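Local structure of initiator protein NS1 (Murine minute virus, 4R94) at residues V25-K31 with W126-I132; V87-D91 with F115-E119; K96-V101 with Y152-W156; T184-Y188 with T198-L202; G226-S230 with K241-R245. The protein nicks and unwinds viral DNA to initiate and direct replication, the chain here being its N-terminal nickase domain, which binds the replication origin and carries magnesium. One frame throughout, in Å; residues are numbered along the deposited sequence.

Interaction 1. Residues V25-K31 with W126-I132. With MG (magnesium ion), chain B.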
# COMPACT_ATOMS: atom_id res chain seq x y z
N VAL A 25 13.56 -4.95 5.98
CA VAL A 25 12.87 -4.03 5.07
C VAL A 25 12.26 -2.88 5.86
O VAL A 25 11.97 -3.02 7.04
CB VAL A 25 11.74 -4.73 4.25
CG1 VAL A 25 12.30 -5.80 3.30
CG2 VAL A 25 10.69 -5.33 5.16
N PHE A 26 12.04 -1.75 5.20
CA PHE A 26 11.27 -0.67 5.80
C PHE A 26 9.78 -1.02 5.84
O PHE A 26 9.29 -1.79 5.01
CB PHE A 26 11.40 0.64 5.01
CG PHE A 26 12.80 1.19 4.94
CD1 PHE A 26 13.61 1.28 6.06
CD2 PHE A 26 13.28 1.69 3.73
CE1 PHE A 26 14.90 1.83 5.96
CE2 PHE A 26 14.55 2.22 3.63
CZ PHE A 26 15.36 2.28 4.75
N SER A 27 9.07 -0.42 6.78
CA SER A 27 7.63 -0.53 6.84
C SER A 27 7.03 0.86 6.73
O SER A 27 7.32 1.74 7.55
CB SER A 27 7.20 -1.20 8.15
OG SER A 27 5.80 -1.08 8.36
N PHE A 28 6.24 1.08 5.68
CA PHE A 28 5.53 2.34 5.48
C PHE A 28 4.02 2.15 5.48
O PHE A 28 3.52 1.07 5.19
CB PHE A 28 5.89 2.99 4.12
CG PHE A 28 7.34 3.31 3.96
CD1 PHE A 28 7.88 4.45 4.53
CD2 PHE A 28 8.17 2.49 3.20
CE1 PHE A 28 9.21 4.77 4.36
CE2 PHE A 28 9.51 2.80 3.02
CZ PHE A 28 10.03 3.93 3.63
N VAL A 29 3.29 3.20 5.81
CA VAL A 29 1.85 3.24 5.55
C VAL A 29 1.53 4.48 4.73
O VAL A 29 1.94 5.60 5.07
CB VAL A 29 1.02 3.23 6.85
CG1 VAL A 29 -0.45 3.35 6.53
CG2 VAL A 29 1.27 1.95 7.62
N PHE A 30 0.84 4.26 3.62
CA PHE A 30 0.32 5.33 2.78
C PHE A 30 -1.12 5.55 3.19
O PHE A 30 -1.90 4.59 3.30
CB PHE A 30 0.41 4.97 1.30
CG PHE A 30 1.81 5.03 0.71
CD1 PHE A 30 2.76 4.07 1.05
CD2 PHE A 30 2.14 6.01 -0.22
CE1 PHE A 30 4.04 4.12 0.50
CE2 PHE A 30 3.40 6.05 -0.78
CZ PHE A 30 4.36 5.12 -0.43
N LYS A 31 -1.49 6.80 3.45
CA LYS A 31 -2.87 7.05 3.84
C LYS A 31 -3.36 8.38 3.34
O LYS A 31 -2.64 9.10 2.65
CB LYS A 31 -3.01 6.98 5.37
CG LYS A 31 -2.24 8.06 6.08
CD LYS A 31 -2.23 7.79 7.58
CE LYS A 31 -1.28 8.72 8.30
NZ LYS A 31 -1.12 8.30 9.73
N TRP A 126 -9.36 3.59 4.97
CA TRP A 126 -8.42 3.06 3.97
C TRP A 126 -7.00 3.46 4.27
O TRP A 126 -6.72 4.62 4.58
CB TRP A 126 -8.77 3.51 2.54
CG TRP A 126 -7.64 3.13 1.62
CD1 TRP A 126 -7.46 1.92 1.01
CD2 TRP A 126 -6.52 3.94 1.27
NE1 TRP A 126 -6.29 1.94 0.28
CE2 TRP A 126 -5.69 3.17 0.43
CE3 TRP A 126 -6.14 5.26 1.57
CZ2 TRP A 126 -4.48 3.66 -0.10
CZ3 TRP A 126 -4.95 5.75 1.04
CH2 TRP A 126 -4.13 4.95 0.22
N HIS A 127 -6.09 2.50 4.15
CA HIS A 127 -4.66 2.79 4.19
C HIS A 127 -3.94 1.66 3.48
O HIS A 127 -4.52 0.62 3.21
CB HIS A 127 -4.15 2.95 5.62
CG HIS A 127 -4.36 1.75 6.48
ND1 HIS A 127 -5.60 1.37 6.95
CD2 HIS A 127 -3.48 0.85 6.97
CE1 HIS A 127 -5.47 0.30 7.70
NE2 HIS A 127 -4.20 -0.05 7.73
N CYS A 128 -2.66 1.88 3.17
CA CYS A 128 -1.92 0.89 2.41
C CYS A 128 -0.55 0.65 3.03
O CYS A 128 0.28 1.56 3.11
CB CYS A 128 -1.81 1.35 0.94
SG CYS A 128 -1.02 0.14 -0.10
N HIS A 129 -0.35 -0.56 3.52
CA HIS A 129 0.95 -0.98 4.03
C HIS A 129 1.91 -1.28 2.89
O HIS A 129 1.55 -1.95 1.92
CB HIS A 129 0.80 -2.21 4.90
CG HIS A 129 0.05 -1.97 6.15
ND1 HIS A 129 0.67 -1.62 7.33
CD2 HIS A 129 -1.28 -2.03 6.42
CE1 HIS A 129 -0.23 -1.48 8.28
NE2 HIS A 129 -1.43 -1.71 7.75
N VAL A 130 3.13 -0.79 3.03
CA VAL A 130 4.21 -1.16 2.13
C VAL A 130 5.43 -1.64 2.90
O VAL A 130 5.95 -0.92 3.76
CB VAL A 130 4.63 0.02 1.24
CG1 VAL A 130 5.78 -0.41 0.30
CG2 VAL A 130 3.44 0.54 0.47
N LEU A 131 5.89 -2.84 2.57
CA LEU A 131 7.19 -3.30 3.04
C LEU A 131 8.14 -3.21 1.86
O LEU A 131 7.80 -3.69 0.78
CB LEU A 131 7.13 -4.74 3.56
CG LEU A 131 6.12 -5.01 4.68
CD1 LEU A 131 6.25 -6.49 5.13
CD2 LEU A 131 6.32 -4.05 5.86
N ILE A 132 9.31 -2.62 2.04
CA ILE A 132 10.25 -2.53 0.91
C ILE A 132 11.69 -2.49 1.38
O ILE A 132 12.03 -1.78 2.34
CB ILE A 132 9.94 -1.29 0.02
CG1 ILE A 132 10.85 -1.24 -1.20
CG2 ILE A 132 10.03 0.00 0.83
CD1 ILE A 132 10.36 -0.29 -2.27
MG MG B . -3.35 -1.83 8.84
O HOH W 1 3.51 -1.25 6.76
O HOH W 2 -2.75 -0.38 10.26
O HOH W 3 -5.30 -2.14 9.68
O HOH W 4 -2.50 -3.16 10.16
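The carbonyl oxygen F28 O takes two donors: V130 N comes in at 2.9 Å across the strand pair, and a water gives its hydrogen at 2.8 Å. The same water accepts from H129 ND1 and bonds S27 OG, fixing the rotation of the H129 imidazole and leaving its far nitrogen for the metal. Strands 25-31 and 126-132 run antiparallel, with F26, F28 and F30 in hydrogen-bonded pairs with I132, V130 and C128. They are neighbours in the antiparallel sheet of a rolling-circle (HUH) nickase. H127 and H129 of RCR-2 leave on the face of S27 and V29 and bind magnesium through H127 NE2 (2.3 Å) and H129 NE2 (2.2 Å); E119 and three waters complete the site. V29 CG2, anti to its carbonyl carbon, lies alongside the H129 ring, 3.6 Å from H129 ND1. On the other, apolar face I132 CG2 meets the F28 ring at its edge, 3.6 Å from F28 CE2, while V130 CG2 touches F30 CE1.

Interaction 2. Residues V87-D91 with F115-E119. With MG (magnesium ion), chain B.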
# COMPACT_ATOMS: atom_id res chain seq x y z
N VAL A 87 -9.52 2.09 -4.65
CA VAL A 87 -8.40 1.25 -4.18
C VAL A 87 -7.47 0.89 -5.35
O VAL A 87 -6.24 0.90 -5.19
CB VAL A 87 -8.91 -0.03 -3.49
CG1 VAL A 87 -7.76 -1.01 -3.27
CG2 VAL A 87 -9.56 0.33 -2.15
N PHE A 88 -8.04 0.61 -6.52
CA PHE A 88 -7.22 0.31 -7.70
C PHE A 88 -6.36 1.51 -8.09
O PHE A 88 -5.17 1.37 -8.39
CB PHE A 88 -8.08 -0.10 -8.89
CG PHE A 88 -8.92 -1.32 -8.65
CD1 PHE A 88 -8.56 -2.23 -7.66
CD2 PHE A 88 -10.06 -1.55 -9.40
CE1 PHE A 88 -9.34 -3.36 -7.43
CE2 PHE A 88 -10.83 -2.68 -9.18
CZ PHE A 88 -10.47 -3.57 -8.19
N ILE A 89 -6.98 2.68 -8.10
CA ILE A 89 -6.24 3.91 -8.35
C ILE A 89 -5.14 4.09 -7.31
O ILE A 89 -4.01 4.37 -7.67
CB ILE A 89 -7.18 5.12 -8.37
CG1 ILE A 89 -8.06 5.05 -9.63
CG2 ILE A 89 -6.37 6.42 -8.33
CD1 ILE A 89 -9.18 6.07 -9.67
N PHE A 90 -5.45 3.93 -6.02
CA PHE A 90 -4.41 4.14 -5.02
C PHE A 90 -3.27 3.13 -5.17
O PHE A 90 -2.11 3.46 -4.95
CB PHE A 90 -4.98 4.06 -3.61
CG PHE A 90 -5.71 5.30 -3.17
CD1 PHE A 90 -5.36 6.56 -3.65
CD2 PHE A 90 -6.75 5.20 -2.25
CE1 PHE A 90 -6.04 7.71 -3.22
CE2 PHE A 90 -7.42 6.34 -1.82
CZ PHE A 90 -7.07 7.59 -2.30
N ASP A 91 -3.59 1.90 -5.58
CA ASP A 91 -2.53 0.90 -5.78
C ASP A 91 -1.56 1.40 -6.83
O ASP A 91 -0.34 1.34 -6.64
CB ASP A 91 -3.12 -0.46 -6.18
CG ASP A 91 -2.13 -1.60 -6.01
OD1 ASP A 91 -1.68 -1.82 -4.86
OD2 ASP A 91 -1.80 -2.26 -7.02
N PHE A 115 6.18 -5.58 -0.79
CA PHE A 115 4.87 -6.14 -0.54
C PHE A 115 3.93 -4.99 -0.24
O PHE A 115 4.29 -4.10 0.53
CB PHE A 115 4.91 -7.12 0.65
CG PHE A 115 3.56 -7.63 1.09
CD1 PHE A 115 2.95 -8.70 0.45
CD2 PHE A 115 2.90 -7.03 2.15
CE1 PHE A 115 1.71 -9.17 0.85
CE2 PHE A 115 1.65 -7.49 2.57
CZ PHE A 115 1.05 -8.56 1.91
N VAL A 116 2.75 -5.02 -0.82
CA VAL A 116 1.76 -3.97 -0.66
C VAL A 116 0.45 -4.58 -0.18
O VAL A 116 0.02 -5.60 -0.72
CB VAL A 116 1.59 -3.24 -2.02
CG1 VAL A 116 0.33 -2.39 -2.06
CG2 VAL A 116 2.85 -2.41 -2.33
N GLN A 117 -0.18 -4.01 0.85
CA GLN A 117 -1.50 -4.49 1.26
C GLN A 117 -2.44 -3.36 1.67
O GLN A 117 -2.16 -2.59 2.62
CB GLN A 117 -1.39 -5.49 2.42
CG GLN A 117 -2.76 -5.98 2.90
CD GLN A 117 -2.68 -7.37 3.51
OE1 GLN A 117 -2.28 -8.32 2.84
NE2 GLN A 117 -3.08 -7.49 4.78
N HIS A 118 -3.55 -3.27 0.95
CA HIS A 118 -4.58 -2.28 1.25
C HIS A 118 -5.52 -2.81 2.30
O HIS A 118 -6.01 -3.94 2.18
CB HIS A 118 -5.40 -1.94 0.01
CG HIS A 118 -4.59 -1.33 -1.09
ND1 HIS A 118 -4.53 0.02 -1.29
CD2 HIS A 118 -3.80 -1.91 -2.02
CE1 HIS A 118 -3.75 0.26 -2.34
NE2 HIS A 118 -3.28 -0.89 -2.78
N GLU A 119 -5.80 -1.98 3.30
CA GLU A 119 -6.64 -2.35 4.44
C GLU A 119 -7.63 -1.26 4.82
O GLU A 119 -7.59 -0.13 4.32
CB GLU A 119 -5.77 -2.68 5.66
CG GLU A 119 -4.79 -3.83 5.43
CD GLU A 119 -4.01 -4.22 6.68
OE1 GLU A 119 -3.93 -3.41 7.63
OE2 GLU A 119 -3.47 -5.34 6.67
MG MG B . -3.35 -1.83 8.84
O HOH W 2 -2.75 -0.38 10.26
O HOH W 3 -5.30 -2.14 9.68
O HOH W 4 -2.50 -3.16 10.16
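Behind the magnesium site of the nickase domain, helix 81-104 packs against strand 112-121, and the buried H118 fills the join between segments 87-91 and 115-119. H118 NE2 donates to D91 OD1 at 2.8 Å, with the oxygen lying almost exactly in the imidazole plane and the N-H...O angle at 160°. The ring meets the oxygen on its anti side, and carboxylate and imidazole are turned 58° apart. D91 reaches across because its CG stands trans to the backbone N (chi1 -163°), which brings OD1 also to 3.5 Å from V116 CG1; D91 OD2 has its own salt bridge to K95. V87 CG1 sits over one face of the imidazole in a CH-pi contact, 4.0 Å from the H118 ring centroid, whereas D91 OD1 and the backbone of F90 lie at the ring edge. The neighbouring E119 points to the other side of the strand, where its OE1 binds magnesium at 2.1 Å and its OE2 accepts from Q117 NE2 at 2.9 Å and forms a salt bridge with K214. Because W126 NE1 bonds H118 ND1 while D91 accepts from H118 NE2, the buried imidazole is held at both nitrogens, consistent with a neutral ring protonated at NE2.

Interaction 3. Residues K96-V101 with Y152-W156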
# COMPACT_ATOMS: atom_id res chain seq x y z
N LYS A 96 3.60 3.95 -8.12
CA LYS A 96 4.28 5.02 -8.84
C LYS A 96 5.27 5.74 -7.92
O LYS A 96 6.40 6.02 -8.31
CB LYS A 96 3.29 6.03 -9.43
CG LYS A 96 3.95 7.08 -10.31
CD LYS A 96 4.34 6.46 -11.64
CE LYS A 96 4.90 7.52 -12.59
NZ LYS A 96 5.19 6.94 -13.91
N CYS A 97 4.85 6.00 -6.68
CA CYS A 97 5.71 6.70 -5.73
C CYS A 97 6.96 5.89 -5.42
O CYS A 97 8.07 6.42 -5.39
CB CYS A 97 4.97 7.01 -4.43
SG CYS A 97 3.69 8.24 -4.63
N LEU A 98 6.76 4.60 -5.15
CA LEU A 98 7.86 3.71 -4.84
C LEU A 98 8.84 3.69 -6.02
O LEU A 98 10.05 3.80 -5.83
CB LEU A 98 7.36 2.29 -4.56
CG LEU A 98 6.41 2.11 -3.38
CD1 LEU A 98 5.89 0.68 -3.40
CD2 LEU A 98 7.11 2.43 -2.06
N PHE A 99 8.30 3.54 -7.22
CA PHE A 99 9.16 3.42 -8.41
C PHE A 99 9.90 4.73 -8.69
O PHE A 99 11.05 4.69 -9.13
CB PHE A 99 8.34 2.97 -9.62
CG PHE A 99 7.72 1.61 -9.47
CD1 PHE A 99 8.18 0.72 -8.51
CD2 PHE A 99 6.68 1.21 -10.29
CE1 PHE A 99 7.61 -0.53 -8.38
CE2 PHE A 99 6.11 -0.04 -10.16
CZ PHE A 99 6.58 -0.91 -9.21
N GLU A 100 9.26 5.86 -8.43
CA GLU A 100 9.92 7.15 -8.60
C GLU A 100 11.11 7.29 -7.67
O GLU A 100 12.16 7.78 -8.08
CB GLU A 100 8.93 8.30 -8.38
CG GLU A 100 7.93 8.42 -9.52
CD GLU A 100 6.89 9.51 -9.34
OE1 GLU A 100 6.37 9.68 -8.22
OE2 GLU A 100 6.58 10.20 -10.34
N VAL A 101 10.98 6.82 -6.42
CA VAL A 101 12.10 6.92 -5.50
C VAL A 101 13.19 5.92 -5.87
O VAL A 101 14.37 6.24 -5.80
CB VAL A 101 11.64 6.73 -4.04
CG1 VAL A 101 12.83 6.81 -3.09
CG2 VAL A 101 10.64 7.84 -3.72
N TYR A 152 6.19 12.57 -3.29
CA TYR A 152 5.53 12.04 -4.48
C TYR A 152 4.07 11.69 -4.23
O TYR A 152 3.22 11.91 -5.10
CB TYR A 152 6.28 10.83 -5.03
CG TYR A 152 7.62 11.20 -5.64
CD1 TYR A 152 7.69 12.12 -6.69
CD2 TYR A 152 8.80 10.67 -5.15
CE1 TYR A 152 8.91 12.47 -7.25
CE2 TYR A 152 10.01 11.01 -5.69
CZ TYR A 152 10.07 11.91 -6.73
OH TYR A 152 11.29 12.25 -7.27
N TRP A 153 3.77 11.20 -3.03
CA TRP A 153 2.40 10.83 -2.68
C TRP A 153 1.50 12.07 -2.68
O TRP A 153 0.42 12.07 -3.28
CB TRP A 153 2.40 10.12 -1.31
CG TRP A 153 1.07 9.67 -0.75
CD1 TRP A 153 0.56 9.98 0.48
CD2 TRP A 153 0.13 8.76 -1.35
NE1 TRP A 153 -0.65 9.34 0.68
CE2 TRP A 153 -0.94 8.59 -0.44
CE3 TRP A 153 0.07 8.09 -2.59
CZ2 TRP A 153 -2.04 7.78 -0.71
CZ3 TRP A 153 -1.02 7.27 -2.85
CH2 TRP A 153 -2.07 7.14 -1.92
N SER A 154 1.97 13.13 -2.05
CA SER A 154 1.17 14.36 -1.98
C SER A 154 1.00 14.93 -3.38
O SER A 154 -0.08 15.38 -3.76
CB SER A 154 1.81 15.38 -1.05
OG SER A 154 3.11 15.76 -1.49
N ARG A 155 2.08 14.87 -4.17
CA ARG A 155 2.03 15.35 -5.54
C ARG A 155 1.01 14.60 -6.37
O ARG A 155 0.20 15.23 -7.08
CB ARG A 155 3.40 15.25 -6.20
CG ARG A 155 4.30 16.39 -5.78
CD ARG A 155 5.69 16.24 -6.35
NE ARG A 155 5.69 16.44 -7.80
CZ ARG A 155 6.78 16.32 -8.56
NH1 ARG A 155 7.94 16.01 -8.01
NH2 ARG A 155 6.69 16.52 -9.87
N TRP A 156 1.04 13.27 -6.31
CA TRP A 156 0.10 12.47 -7.09
C TRP A 156 -1.33 12.60 -6.61
O TRP A 156 -2.25 12.65 -7.42
CB TRP A 156 0.52 10.99 -7.09
CG TRP A 156 1.56 10.71 -8.11
CD1 TRP A 156 2.87 10.40 -7.90
CD2 TRP A 156 1.39 10.79 -9.54
NE1 TRP A 156 3.52 10.25 -9.09
CE2 TRP A 156 2.64 10.48 -10.12
CE3 TRP A 156 0.30 11.07 -10.37
CZ2 TRP A 156 2.83 10.45 -11.50
CZ3 TRP A 156 0.50 11.04 -11.75
CH2 TRP A 156 1.75 10.72 -12.30
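Helix segments 96-101 and 152-156 pass with their axes 9.8 Å apart at closest and their directions 132° from each other, C97 and Y152 coming nearest by backbone. E100 works on two aromatic rings at once. Its CB sits over the centre of the Y152 ring in a CH-pi contact, 3.9 Å from the centroid, and its carboxylate reaches the indole edge of W156. W156 NE1 donates to E100 OE1 at 3.0 Å; that oxygen lies in the indole plane, but the N-H arrives from above the plane of the carboxylate. K96 bends at chi2 (74°), so that its aliphatic part lies against the same indole, with K96 CG 3.4 Å from W156 NE1, while its ammonium goes to E53 and E55. Between the helices C97 SG packs on the second helix, 3.7 Å from Y152 CB, and V101 CG2 meets the Y152 ring at its edge. This is helix-helix packing beside the sheet, away from the metal. The bond to E100 at the indole edge and the K96 chain over its face together would limit the rotation of W156, whose N-H has both carboxylate oxygens of E100 as acceptors, the bond to OE2 being weak.

Interaction 4. Residues T184-Y188 with T198-L202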
# COMPACT_ATOMS: atom_id res chain seq x y z
N THR A 184 3.64 7.35 6.55
CA THR A 184 4.33 7.14 7.82
C THR A 184 5.39 6.05 7.68
O THR A 184 5.31 5.19 6.81
CB THR A 184 3.35 6.75 8.94
OG1 THR A 184 2.72 5.50 8.65
CG2 THR A 184 2.28 7.81 9.14
N LEU A 185 6.38 6.10 8.58
CA LEU A 185 7.47 5.14 8.64
C LEU A 185 7.49 4.50 10.03
O LEU A 185 7.42 5.21 11.03
CB LEU A 185 8.81 5.83 8.35
CG LEU A 185 10.08 5.06 8.69
CD1 LEU A 185 10.34 3.95 7.68
CD2 LEU A 185 11.25 6.05 8.77
N LEU A 186 7.59 3.18 10.09
CA LEU A 186 7.64 2.49 11.38
C LEU A 186 8.93 2.84 12.11
O LEU A 186 10.02 2.73 11.55
CB LEU A 186 7.55 0.97 11.20
CG LEU A 186 7.48 0.22 12.54
CD1 LEU A 186 6.14 0.49 13.21
CD2 LEU A 186 7.70 -1.27 12.34
N THR A 187 8.79 3.24 13.38
CA THR A 187 9.95 3.54 14.21
C THR A 187 9.81 2.78 15.51
O THR A 187 8.74 2.27 15.81
CB THR A 187 10.09 5.04 14.52
OG1 THR A 187 8.88 5.52 15.12
CG2 THR A 187 10.38 5.84 13.26
N TYR A 188 10.88 2.69 16.28
CA TYR A 188 10.73 2.21 17.64
C TYR A 188 9.92 3.21 18.48
O TYR A 188 9.98 4.43 18.24
CB TYR A 188 12.10 1.97 18.27
CG TYR A 188 12.86 0.86 17.59
CD1 TYR A 188 13.66 1.13 16.49
CD2 TYR A 188 12.74 -0.45 18.03
CE1 TYR A 188 14.35 0.12 15.85
CE2 TYR A 188 13.42 -1.47 17.40
CZ TYR A 188 14.23 -1.17 16.32
OH TYR A 188 14.90 -2.18 15.69
N THR A 198 14.46 4.44 12.97
CA THR A 198 13.76 3.60 12.01
C THR A 198 13.75 2.15 12.48
O THR A 198 14.80 1.63 12.90
CB THR A 198 14.43 3.69 10.65
OG1 THR A 198 14.33 5.05 10.20
CG2 THR A 198 13.75 2.75 9.64
N LYS A 199 12.58 1.51 12.42
CA LYS A 199 12.45 0.11 12.82
C LYS A 199 12.21 -0.77 11.60
O LYS A 199 11.09 -0.85 11.09
CB LYS A 199 11.30 -0.07 13.83
CG LYS A 199 11.11 -1.51 14.35
CD LYS A 199 10.08 -1.55 15.46
CE LYS A 199 9.81 -2.98 15.90
NZ LYS A 199 8.61 -3.04 16.77
N CYS A 200 13.25 -1.44 11.13
CA CYS A 200 13.09 -2.36 10.02
C CYS A 200 12.34 -3.60 10.52
O CYS A 200 12.39 -3.94 11.71
CB CYS A 200 14.43 -2.72 9.41
SG CYS A 200 15.25 -1.30 8.65
N VAL A 201 11.62 -4.23 9.62
CA VAL A 201 10.92 -5.46 9.96
C VAL A 201 11.44 -6.58 9.09
O VAL A 201 12.18 -6.34 8.13
CB VAL A 201 9.40 -5.33 9.81
CG1 VAL A 201 8.88 -4.20 10.69
CG2 VAL A 201 9.02 -5.08 8.36
N LEU A 202 11.09 -7.81 9.45
CA LEU A 202 11.51 -8.97 8.68
C LEU A 202 10.43 -9.33 7.66
O LEU A 202 9.30 -9.69 8.03
CB LEU A 202 11.80 -10.16 9.62
CG LEU A 202 13.00 -9.99 10.56
CD1 LEU A 202 13.34 -11.33 11.21
CD2 LEU A 202 14.22 -9.42 9.87
O HOH W 5 10.48 0.92 8.97
O HOH W 6 15.61 -1.66 12.85
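Backbone bonding between segments 184-188 and 198-202 rests on a direct link: K199 N donates to L186 O at 3.0 Å. It belongs to a single bridge pairing T187 with T198. Water adds two more ties. One molecule donates to both L186 O and K199 O, so that L186 O receives two hydrogens; another accepts from C200 N at 2.9 Å, bonds Y188 OH and makes a weak bond to T198 O.

The ring contact is between Y188 and K199, whose side chains cross at about a right angle. K199 runs extended, with CG trans to the backbone N (chi1 -178°), and its methylenes pass over one face of the phenol: K199 CG stands 3.8 Å from the Y188 ring centroid in a CH-pi contact. T198 O lies at the ring edge, 3.3 Å from Y188 CE1.

The apolar contact is that of L186 CD2 with V201 CG1 at 3.6 Å. The other leucine rests a methyl against a hydroxyl, L185 CD2 lying 3.5 Å from T198 OG1. These segments flank the experimentally mapped origin-binding region 191-195, and both bond to strand 24-31, through V29, S27 and V25, placing the base of that excursion at the sheet edge. With one direct bond and two water bridges, the joint depends on solvent for much of its polar bonding, while the lysine contributes its aliphatic chain.

Interaction 5. Residues G226-S230 with K241-R245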
# COMPACT_ATOMS: atom_id res chain seq x y z
N GLY A 226 -10.04 -5.38 7.98
CA GLY A 226 -9.95 -6.30 6.85
C GLY A 226 -9.01 -5.79 5.77
O GLY A 226 -8.60 -4.64 5.80
N TYR A 227 -8.65 -6.66 4.83
CA TYR A 227 -7.81 -6.25 3.70
C TYR A 227 -8.62 -6.27 2.41
O TYR A 227 -9.56 -7.07 2.24
CB TYR A 227 -6.56 -7.15 3.57
CG TYR A 227 -6.84 -8.52 2.95
CD1 TYR A 227 -7.32 -9.57 3.73
CD2 TYR A 227 -6.63 -8.74 1.59
CE1 TYR A 227 -7.59 -10.81 3.16
CE2 TYR A 227 -6.89 -9.98 1.02
CZ TYR A 227 -7.38 -11.01 1.81
OH TYR A 227 -7.65 -12.24 1.26
N PHE A 228 -8.24 -5.39 1.49
CA PHE A 228 -8.84 -5.35 0.16
C PHE A 228 -8.09 -6.19 -0.86
O PHE A 228 -8.68 -6.96 -1.62
CB PHE A 228 -8.87 -3.92 -0.39
CG PHE A 228 -9.85 -3.00 0.29
CD1 PHE A 228 -11.20 -3.03 -0.02
CD2 PHE A 228 -9.39 -2.03 1.18
CE1 PHE A 228 -12.09 -2.14 0.58
CE2 PHE A 228 -10.26 -1.15 1.79
CZ PHE A 228 -11.62 -1.20 1.49
N LEU A 229 -6.78 -6.02 -0.88
CA LEU A 229 -5.97 -6.33 -2.04
C LEU A 229 -4.52 -6.35 -1.59
O LEU A 229 -4.11 -5.49 -0.80
CB LEU A 229 -6.17 -5.25 -3.13
CG LEU A 229 -5.48 -5.36 -4.49
CD1 LEU A 229 -6.24 -6.35 -5.35
CD2 LEU A 229 -5.40 -4.01 -5.18
N SER A 230 -3.74 -7.33 -2.06
CA SER A 230 -2.31 -7.37 -1.76
C SER A 230 -1.52 -7.66 -3.02
O SER A 230 -2.07 -8.19 -3.99
CB SER A 230 -1.98 -8.43 -0.70
OG SER A 230 -2.83 -8.27 0.41
N LYS A 241 -6.60 -16.29 -3.02
CA LYS A 241 -7.86 -16.10 -2.32
C LYS A 241 -7.60 -16.17 -0.81
O LYS A 241 -6.54 -16.66 -0.41
CB LYS A 241 -8.88 -17.16 -2.75
CG LYS A 241 -9.15 -17.15 -4.26
CD LYS A 241 -9.97 -18.36 -4.70
CE LYS A 241 -10.51 -18.14 -6.11
NZ LYS A 241 -9.46 -17.68 -7.05
N GLU A 242 -8.54 -15.69 0.01
CA GLU A 242 -8.29 -15.63 1.46
C GLU A 242 -7.92 -17.00 2.02
O GLU A 242 -7.00 -17.11 2.82
CB GLU A 242 -9.48 -15.08 2.26
CG GLU A 242 -9.08 -14.84 3.73
CD GLU A 242 -10.20 -14.50 4.71
OE1 GLU A 242 -11.21 -13.88 4.32
OE2 GLU A 242 -10.04 -14.85 5.91
N GLY A 243 -8.63 -18.03 1.59
CA GLY A 243 -8.35 -19.38 2.07
C GLY A 243 -6.95 -19.82 1.74
O GLY A 243 -6.29 -20.48 2.54
N GLU A 244 -6.47 -19.44 0.56
CA GLU A 244 -5.14 -19.82 0.11
C GLU A 244 -4.06 -19.07 0.89
O GLU A 244 -2.98 -19.59 1.13
CB GLU A 244 -4.99 -19.56 -1.40
CG GLU A 244 -5.92 -20.43 -2.25
CD GLU A 244 -5.88 -20.09 -3.73
OE1 GLU A 244 -5.97 -18.90 -4.10
OE2 GLU A 244 -5.77 -21.04 -4.55
N ARG A 245 -4.37 -17.84 1.26
CA ARG A 245 -3.44 -17.04 2.05
C ARG A 245 -3.23 -17.67 3.43
O ARG A 245 -2.11 -17.74 3.93
CB ARG A 245 -3.96 -15.60 2.17
CG ARG A 245 -3.89 -14.80 0.85
CD ARG A 245 -4.85 -13.62 0.86
NE ARG A 245 -4.57 -12.70 1.97
CZ ARG A 245 -3.91 -11.56 1.85
NH1 ARG A 245 -3.44 -11.17 0.66
NH2 ARG A 245 -3.71 -10.80 2.93
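The guanidinium of R245 lies flat on the Y227 ring, planes 12° apart and centres 3.7 Å from each other, in a cation-pi stack. The two chains approach from opposite ends, the arginine running back over the phenol: R245 NH2 sits over the ring centre, while R245 CD is by the phenol oxygen, 3.1 Å from Y227 OH. A bend at chi3 (58°) of R245 turns the planar group onto the ring. At the guanidinium edge R245 NH1 donates to S230 OG at 3.0 Å, the oxygen tilted 18° from the plane. R245 NH2 and S230 OG both bond Q117 OE1, so the amide of strand 112-121 fixes the arginine from the sheet. In this way helix 242-252 is attached to strand 227-232, a sheet strand of the nickase domain, with Y227 about 4 Å by side chain from the metal ligand E119. The first turn of that helix adds E242, whose CB lies 3.5 Å from Y227 OH. K241 is the N-cap residue, and its backbone N donates to E244 OE1 at 2.9 Å.

Interactions 1 and 2 lie near the centre of the chain and share the magnesium, which takes H127 and H129 from one and E119 from the other; strands 112-121 and 125-134 are neighbours in the sheet. Interaction 5 is buried too but farther out, joined to interaction 2 through Q117 and the pairing of strands 112-121 and 227-232. Interaction 3 uses the same helix 81-104 as interaction 2 and touches interaction 1 where W153 bonds K31 O, yet is only partly buried. Interaction 4, also partly buried, lies mostly in loops at the edge of strand 24-31, with short strand ends bonded to it. Regular backbone pairing dominates interaction 1; side-chain polar bonds and ring contacts carry 2, 3 and 5, and water enters heavily in 4.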